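Local coordinates for protein acetyl-CoA acetyltransferase (Bacillus anthracis, PDB 3SS6) that probably catalyses the thiolase reaction, the reversible condensation of two acetyl-CoA molecules to acetoacetyl-CoA with release of free CoA, at residues A275-Y280 with V387-E392; D311-E316 with R370-G375. One frame throughout, in Å; residues are numbered along the deposited sequence.

Contacts 1 and 2 lie in one mixed beta-sheet of the thiolase fold, in its C-terminal domain, and their centres are about 11 Å apart. Contact 1 pairs strands 275-284 and 385-393. Contact 2 joins the start of strand 314-317, outermost on its side of the sheet within this chain, to that of strand 374-381. Strands 374-381 and 385-393 are neighbours, and I391 O lies 3.0 Å from G375 N, probably a hydrogen bond. Beside it, E392 CB packs on E373 CG at 3.9 Å. Near the other end of contact 1, V387 touches S92, next to C91, here an S-hydroxycysteine and probably the thiolase nucleophile. A potassium ion lies about 9 Å from the Y280 side chain.

Contact 1: A275-Y280 with V387-E392; sequences ARIVGY and VALFIE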
ATOM      1  N   ALA A 275      19.143  -7.261  43.651  1.00 16.60           N
ATOM      2  CA  ALA A 275      17.803  -7.453  44.188  1.00 13.48           C
ATOM      3  C   ALA A 275      17.350  -8.900  44.056  1.00 15.87           C
ATOM      4  O   ALA A 275      17.928  -9.667  43.289  1.00 16.13           O
ATOM      5  CB  ALA A 275      16.816  -6.539  43.446  1.00 14.89           C
ATOM      6  N   ARG A 276      16.308  -9.258  44.804  1.00 15.04           N
ATOM      7  CA  ARG A 276      15.650 -10.549  44.643  1.00 16.18           C
ATOM      8  C   ARG A 276      14.189 -10.342  44.271  1.00 17.58           C
ATOM      9  O   ARG A 276      13.585  -9.312  44.593  1.00 17.78           O
ATOM     10  CB  ARG A 276      15.748 -11.388  45.924  1.00 17.99           C
ATOM     11  CG  ARG A 276      14.905 -10.851  47.088  1.00 17.01           C
ATOM     12  CD  ARG A 276      14.866 -11.831  48.280  1.00 20.05           C
ATOM     13  NE  ARG A 276      16.182 -11.993  48.899  1.00 21.38           N
ATOM     14  CZ  ARG A 276      17.008 -13.006  48.656  1.00 23.37           C
ATOM     15  NH1 ARG A 276      16.663 -13.971  47.807  1.00 23.61           N
ATOM     16  NH2 ARG A 276      18.183 -13.060  49.269  1.00 23.91           N
ATOM     17  N   ILE A 277      13.622 -11.315  43.573  1.00 14.96           N
ATOM     18  CA  ILE A 277      12.190 -11.296  43.318  1.00 15.43           C
ATOM     19  C   ILE A 277      11.496 -12.083  44.424  1.00 18.17           C
ATOM     20  O   ILE A 277      11.846 -13.240  44.687  1.00 19.25           O
ATOM     21  CB  ILE A 277      11.860 -11.885  41.933  1.00 14.31           C
ATOM     22  CG1 ILE A 277      12.380 -10.950  40.838  1.00 15.96           C
ATOM     23  CG2 ILE A 277      10.346 -12.050  41.781  1.00 15.45           C
ATOM     24  CD1 ILE A 277      12.343 -11.531  39.420  1.00 17.35           C
ATOM     25  N   VAL A 278      10.534 -11.463  45.105  1.00 16.85           N
ATOM     26  CA  VAL A 278       9.806 -12.200  46.139  1.00 16.70           C
ATOM     27  C   VAL A 278       8.403 -12.655  45.737  1.00 17.49           C
ATOM     28  O   VAL A 278       7.826 -13.508  46.405  1.00 20.52           O
ATOM     29  CB  VAL A 278       9.751 -11.447  47.488  1.00 23.80           C
ATOM     30  CG1 VAL A 278      11.165 -11.262  48.053  1.00 26.94           C
ATOM     31  CG2 VAL A 278       9.052 -10.125  47.339  1.00 23.99           C
ATOM     32  N   GLY A 279       7.862 -12.101  44.651  1.00 16.79           N
ATOM     33  CA  GLY A 279       6.547 -12.513  44.179  1.00 17.78           C
ATOM     34  C   GLY A 279       6.080 -11.740  42.965  1.00 15.39           C
ATOM     35  O   GLY A 279       6.680 -10.746  42.585  1.00 15.46           O
ATOM     36  N   TYR A 280       5.013 -12.222  42.340  1.00 16.37           N
ATOM     37  CA  TYR A 280       4.401 -11.529  41.213  1.00 15.45           C
ATOM     38  C   TYR A 280       2.966 -11.984  41.088  1.00 15.43           C
ATOM     39  O   TYR A 280       2.614 -13.076  41.554  1.00 18.17           O
ATOM     40  CB  TYR A 280       5.169 -11.776  39.897  1.00 15.44           C
ATOM     41  CG  TYR A 280       5.614 -13.212  39.710  1.00 16.90           C
ATOM     42  CD1 TYR A 280       4.758 -14.164  39.164  1.00 15.26           C
ATOM     43  CD2 TYR A 280       6.884 -13.620  40.102  1.00 18.13           C
ATOM     44  CE1 TYR A 280       5.163 -15.477  39.012  1.00 17.25           C
ATOM     45  CE2 TYR A 280       7.295 -14.928  39.950  1.00 16.94           C
ATOM     46  CZ  TYR A 280       6.428 -15.854  39.400  1.00 17.62           C
ATOM     47  OH  TYR A 280       6.814 -17.169  39.251  1.00 20.92           O
ATOM     48  N   VAL A 387      -0.712  -6.301  36.304  1.00 15.18           N
ATOM     49  CA  VAL A 387       0.392  -7.178  36.674  1.00 15.22           C
ATOM     50  C   VAL A 387       1.223  -6.460  37.724  1.00 14.65           C
ATOM     51  O   VAL A 387       1.390  -5.249  37.648  1.00 14.69           O
ATOM     52  CB  VAL A 387       1.260  -7.519  35.451  1.00 15.44           C
ATOM     53  CG1 VAL A 387       2.366  -8.497  35.830  1.00 14.88           C
ATOM     54  CG2 VAL A 387       0.384  -8.102  34.343  1.00 15.65           C
ATOM     55  N   ALA A 388       1.703  -7.199  38.725  1.00 14.58           N
ATOM     56  CA  ALA A 388       2.544  -6.609  39.766  1.00 15.95           C
ATOM     57  C   ALA A 388       3.737  -7.499  40.095  1.00 16.30           C
ATOM     58  O   ALA A 388       3.636  -8.734  40.094  1.00 18.70           O
ATOM     59  CB  ALA A 388       1.726  -6.321  41.027  1.00 18.64           C
ATOM     60  N   LEU A 389       4.863  -6.853  40.384  1.00 14.17           N
ATOM     61  CA  LEU A 389       6.111  -7.533  40.677  1.00 14.40           C
ATOM     62  C   LEU A 389       6.637  -7.010  42.009  1.00 14.50           C
ATOM     63  O   LEU A 389       6.658  -5.801  42.244  1.00 15.20           O
ATOM     64  CB  LEU A 389       7.121  -7.244  39.554  1.00 15.25           C
ATOM     65  CG  LEU A 389       8.486  -7.918  39.682  1.00 16.56           C
ATOM     66  CD1 LEU A 389       8.348  -9.432  39.674  1.00 16.71           C
ATOM     67  CD2 LEU A 389       9.392  -7.450  38.545  1.00 16.13           C
ATOM     68  N   PHE A 390       7.039  -7.924  42.888  1.00 13.76           N
ATOM     69  CA  PHE A 390       7.437  -7.575  44.253  1.00 14.22           C
ATOM     70  C   PHE A 390       8.902  -7.925  44.428  1.00 15.89           C
ATOM     71  O   PHE A 390       9.294  -9.070  44.211  1.00 16.26           O
ATOM     72  CB  PHE A 390       6.567  -8.333  45.259  1.00 14.77           C
ATOM     73  CG  PHE A 390       5.112  -7.995  45.147  1.00 18.47           C
ATOM     74  CD1 PHE A 390       4.526  -7.096  46.024  1.00 18.26           C
ATOM     75  CD2 PHE A 390       4.344  -8.537  44.124  1.00 18.32           C
ATOM     76  CE1 PHE A 390       3.177  -6.761  45.900  1.00 17.90           C
ATOM     77  CE2 PHE A 390       3.001  -8.206  43.984  1.00 16.85           C
ATOM     78  CZ  PHE A 390       2.412  -7.326  44.877  1.00 18.15           C
ATOM     79  N   ILE A 391       9.714  -6.932  44.778  1.00 15.04           N
ATOM     80  CA  ILE A 391      11.153  -7.143  44.866  1.00 15.46           C
ATOM     81  C   ILE A 391      11.741  -6.605  46.166  1.00 17.65           C
ATOM     82  O   ILE A 391      11.139  -5.759  46.840  1.00 17.85           O
ATOM     83  CB  ILE A 391      11.903  -6.492  43.687  1.00 17.05           C
ATOM     84  CG1 ILE A 391      11.758  -4.974  43.734  1.00 17.37           C
ATOM     85  CG2 ILE A 391      11.408  -7.038  42.345  1.00 17.35           C
ATOM     86  CD1 ILE A 391      12.698  -4.264  42.775  1.00 19.08           C
ATOM     87  N   GLU A 392      12.907  -7.126  46.529  1.00 16.37           N
ATOM     88  CA  GLU A 392      13.663  -6.586  47.662  1.00 16.85           C
ATOM     89  C   GLU A 392      15.068  -6.276  47.184  1.00 17.91           C
ATOM     90  O   GLU A 392      15.760  -7.155  46.674  1.00 17.38           O
ATOM     91  CB  GLU A 392      13.704  -7.581  48.830  1.00 19.42           C
ATOM     92  CG  GLU A 392      12.334  -7.797  49.465  1.00 21.89           C
ATOM     93  CD  GLU A 392      12.318  -8.853  50.558  1.00 27.20           C
ATOM     94  OE1 GLU A 392      13.287  -9.633  50.683  1.00 25.69           O
ATOM     95  OE2 GLU A 392      11.313  -8.901  51.298  1.00 29.45           O
TER
HETATM   96  O   HOH W   1      15.982  -9.793  50.730  1.00 25.68           O
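R276 and E392 pair through their backbones, with R276 N to E392 O at 2.9 Å and E392 N to R276 O at 3.0 Å. Two residues on, the antiparallel register shifts by one at a classic beta bulge. V278 and G279 both face F390. V278 N donates to F390 O at 2.8 Å, and G279 N adds a weak bond to the same oxygen. F390 N returns a bond to G279 O at 2.9 Å, and this oxygen also lies at the edge of the F390 ring, in its plane. V278 CG1 lies anti to the carbonyl carbon (chi1 -63°), which places V278 CG2 on F390 CB at 3.7 Å. V278 CG1 lies against the E392 carboxylate carbon. On the other face of the sheet, I277 CG2 meets L389 CD1 at 3.9 Å, the two side chains crossing at about a right angle. L389 CD1 also touches Y280 CB. Farther out, L363, I364 and L367 of helix 352-370 cover I391. The Y280 hydroxyl is hydrogen-bonded to Q106 of helix 93-107. R276 NH2 forms a salt bridge with E263. R276 NE stays 4.1 Å from E392 OE1, and the guanidinium and carboxylate planes are 88° apart. A water bridges the two groups, accepting from R276 NE and donating to E392 OE1. The opposite charges are thus linked by a relayed hydrogen bond, not a direct salt bridge, and probably attract more weakly for it.

Contact 2: D311-E316 with R370-G375; sequences DADLLE and RGLEKG
The outermost parallel strand pair on this side of the sheet begins here, where D313 and L314 meet K374. K374 O accepts two backbone bonds, from D313 N at 2.8 Å and from L314 N at 3.2 Å. The second donor approaches nearly in line with the carbonyl bond. D313 also reaches back with its carboxylate. D313 OD2 takes K374 N at 2.9 Å on its anti side, in a nearly straight bond (171°). E373 N reaches D313 OD2 from above the carboxylate plane, at 3.2 Å. Two N-H groups thus hold one oxygen. The strands are joined by a long right-handed crossover whose last helix, 352-370, ends in a Schellman motif at G371. L314 packs against L363 and L367 of that helix. L314 CG meets L372 CD1 at 4.1 Å, the side chains crossing at about a right angle. L314 CD2 lies over one face of the R370 guanidinium, whose NE makes a salt bridge with E366. The K374 chain runs along D311, with K374 CD 3.7 Å from D311 O. It bends at its last torsion (chi4 66°), and K374 NZ makes a salt bridge with E373 OE1 at 3.0 Å. E392 also packs against K374.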
ATOM      1  N   ASP A 311       4.199  -1.575  53.966  1.00 30.06           N
ATOM      2  CA  ASP A 311       5.562  -2.108  54.019  1.00 29.36           C
ATOM      3  C   ASP A 311       6.410  -1.703  52.810  1.00 25.52           C
ATOM      4  O   ASP A 311       7.635  -1.634  52.907  1.00 26.06           O
ATOM      5  CB  ASP A 311       5.557  -3.638  54.123  1.00 29.56           C
ATOM      6  CG  ASP A 311       4.980  -4.141  55.436  1.00 33.96           C
ATOM      7  OD1 ASP A 311       4.884  -3.355  56.398  1.00 33.12           O
ATOM      8  OD2 ASP A 311       4.624  -5.334  55.498  1.00 36.98           O
ATOM      9  N   ALA A 312       5.773  -1.458  51.668  1.00 20.88           N
ATOM     10  CA  ALA A 312       6.522  -1.101  50.468  1.00 21.57           C
ATOM     11  C   ALA A 312       7.225   0.235  50.684  1.00 22.87           C
ATOM     12  O   ALA A 312       6.612   1.199  51.153  1.00 26.77           O
ATOM     13  CB  ALA A 312       5.613  -1.042  49.247  1.00 20.33           C
ATOM     14  N   ASP A 313       8.514   0.283  50.367  1.00 19.96           N
ATOM     15  CA  ASP A 313       9.285   1.515  50.503  1.00 20.25           C
ATOM     16  C   ASP A 313       9.127   2.436  49.296  1.00 20.15           C
ATOM     17  O   ASP A 313       9.065   3.663  49.445  1.00 22.46           O
ATOM     18  CB  ASP A 313      10.759   1.192  50.735  1.00 20.99           C
ATOM     19  CG  ASP A 313      10.997   0.496  52.058  1.00 25.04           C
ATOM     20  OD1 ASP A 313      10.533   1.023  53.097  1.00 25.44           O
ATOM     21  OD2 ASP A 313      11.638  -0.577  52.064  1.00 22.96           O
ATOM     22  N   LEU A 314       9.079   1.839  48.105  1.00 18.40           N
ATOM     23  CA  LEU A 314       8.851   2.580  46.870  1.00 16.60           C
ATOM     24  C   LEU A 314       7.948   1.790  45.943  1.00 16.41           C
ATOM     25  O   LEU A 314       7.976   0.559  45.939  1.00 16.45           O
ATOM     26  CB  LEU A 314      10.165   2.831  46.136  1.00 15.39           C
ATOM     27  CG  LEU A 314      11.156   3.807  46.776  1.00 18.69           C
ATOM     28  CD1 LEU A 314      12.401   3.879  45.907  1.00 17.88           C
ATOM     29  CD2 LEU A 314      10.553   5.203  46.956  1.00 19.48           C
ATOM     30  N   LEU A 315       7.165   2.505  45.144  1.00 16.37           N
ATOM     31  CA  LEU A 315       6.361   1.874  44.109  1.00 12.54           C
ATOM     32  C   LEU A 315       6.584   2.568  42.770  1.00 14.48           C
ATOM     33  O   LEU A 315       6.753   3.793  42.703  1.00 14.91           O
ATOM     34  CB  LEU A 315       4.862   1.907  44.457  1.00 16.12           C
ATOM     35  CG  LEU A 315       4.357   1.221  45.734  1.00 16.15           C
ATOM     36  CD1 LEU A 315       4.469   2.156  46.930  1.00 20.71           C
ATOM     37  CD2 LEU A 315       2.904   0.762  45.561  1.00 18.91           C
ATOM     38  N   GLU A 316       6.560   1.769  41.711  1.00 14.58           N
ATOM     39  CA  GLU A 316       6.454   2.274  40.347  1.00 13.65           C
ATOM     40  C   GLU A 316       5.126   1.767  39.818  1.00 15.33           C
ATOM     41  O   GLU A 316       4.920   0.564  39.726  1.00 15.34           O
ATOM     42  CB  GLU A 316       7.573   1.720  39.466  1.00 14.23           C
ATOM     43  CG  GLU A 316       8.936   2.370  39.688  1.00 13.87           C
ATOM     44  CD  GLU A 316       9.042   3.733  39.036  1.00 18.36           C
ATOM     45  OE1 GLU A 316       8.604   3.873  37.876  1.00 17.67           O
ATOM     46  OE2 GLU A 316       9.561   4.666  39.685  1.00 21.59           O
ATOM     47  N   ARG A 370      18.408   5.150  47.509  1.00 19.74           N
ATOM     48  CA  ARG A 370      17.832   5.603  48.780  1.00 22.09           C
ATOM     49  C   ARG A 370      18.168   4.691  49.966  1.00 21.04           C
ATOM     50  O   ARG A 370      17.860   5.021  51.120  1.00 24.25           O
ATOM     51  CB  ARG A 370      16.313   5.739  48.667  1.00 21.35           C
ATOM     52  CG  ARG A 370      15.851   6.820  47.711  1.00 21.36           C
ATOM     53  CD  ARG A 370      14.338   6.967  47.731  1.00 24.27           C
ATOM     54  NE  ARG A 370      13.898   8.037  46.842  1.00 23.60           N
ATOM     55  CZ  ARG A 370      12.973   8.937  47.153  1.00 27.02           C
ATOM     56  NH1 ARG A 370      12.382   8.896  48.344  1.00 30.74           N
ATOM     57  NH2 ARG A 370      12.645   9.879  46.277  1.00 25.91           N
ATOM     58  N   GLY A 371      18.793   3.550  49.694  1.00 22.63           N
ATOM     59  CA  GLY A 371      19.115   2.595  50.746  1.00 23.65           C
ATOM     60  C   GLY A 371      17.882   1.920  51.333  1.00 22.21           C
ATOM     61  O   GLY A 371      17.851   1.566  52.519  1.00 24.73           O
ATOM     62  N   LEU A 372      16.861   1.740  50.498  1.00 20.52           N
ATOM     63  CA  LEU A 372      15.609   1.122  50.922  1.00 22.20           C
ATOM     64  C   LEU A 372      15.488  -0.298  50.360  1.00 22.26           C
ATOM     65  O   LEU A 372      16.215  -0.668  49.441  1.00 23.51           O
ATOM     66  CB  LEU A 372      14.425   1.968  50.448  1.00 22.72           C
ATOM     67  CG  LEU A 372      14.420   3.410  50.976  1.00 24.40           C
ATOM     68  CD1 LEU A 372      13.386   4.248  50.225  1.00 26.13           C
ATOM     69  CD2 LEU A 372      14.159   3.424  52.472  1.00 28.66           C
ATOM     70  N   GLU A 373      14.562  -1.084  50.910  1.00 23.26           N
ATOM     71  CA  GLU A 373      14.470  -2.510  50.573  1.00 19.49           C
ATOM     72  C   GLU A 373      13.313  -2.908  49.664  1.00 18.37           C
ATOM     73  O   GLU A 373      13.524  -3.506  48.604  1.00 18.82           O
ATOM     74  CB  GLU A 373      14.391  -3.347  51.855  1.00 20.54           C
ATOM     75  CG  GLU A 373      14.327  -4.842  51.598  1.00 21.22           C
ATOM     76  CD  GLU A 373      14.293  -5.668  52.874  1.00 28.85           C
ATOM     77  OE1 GLU A 373      13.508  -5.343  53.794  1.00 30.93           O
ATOM     78  OE2 GLU A 373      15.060  -6.642  52.957  1.00 29.80           O
ATOM     79  N   LYS A 374      12.088  -2.609  50.088  1.00 19.00           N
ATOM     80  CA  LYS A 374      10.912  -3.217  49.456  1.00 16.32           C
ATOM     81  C   LYS A 374      10.288  -2.388  48.340  1.00 17.07           C
ATOM     82  O   LYS A 374       9.949  -1.220  48.537  1.00 18.45           O
ATOM     83  CB  LYS A 374       9.853  -3.542  50.520  1.00 16.00           C
ATOM     84  CG  LYS A 374      10.295  -4.596  51.530  1.00 20.48           C
ATOM     85  CD  LYS A 374       9.151  -5.003  52.437  1.00 24.73           C
ATOM     86  CE  LYS A 374       9.571  -6.123  53.393  1.00 31.28           C
ATOM     87  NZ  LYS A 374      10.605  -5.664  54.359  1.00 33.54           N
ATOM     88  N   GLY A 375      10.121  -3.009  47.175  1.00 14.84           N
ATOM     89  CA  GLY A 375       9.593  -2.328  46.000  1.00 15.84           C
ATOM     90  C   GLY A 375       8.434  -3.072  45.364  1.00 17.44           C
ATOM     91  O   GLY A 375       8.393  -4.300  45.365  1.00 16.41           O
TER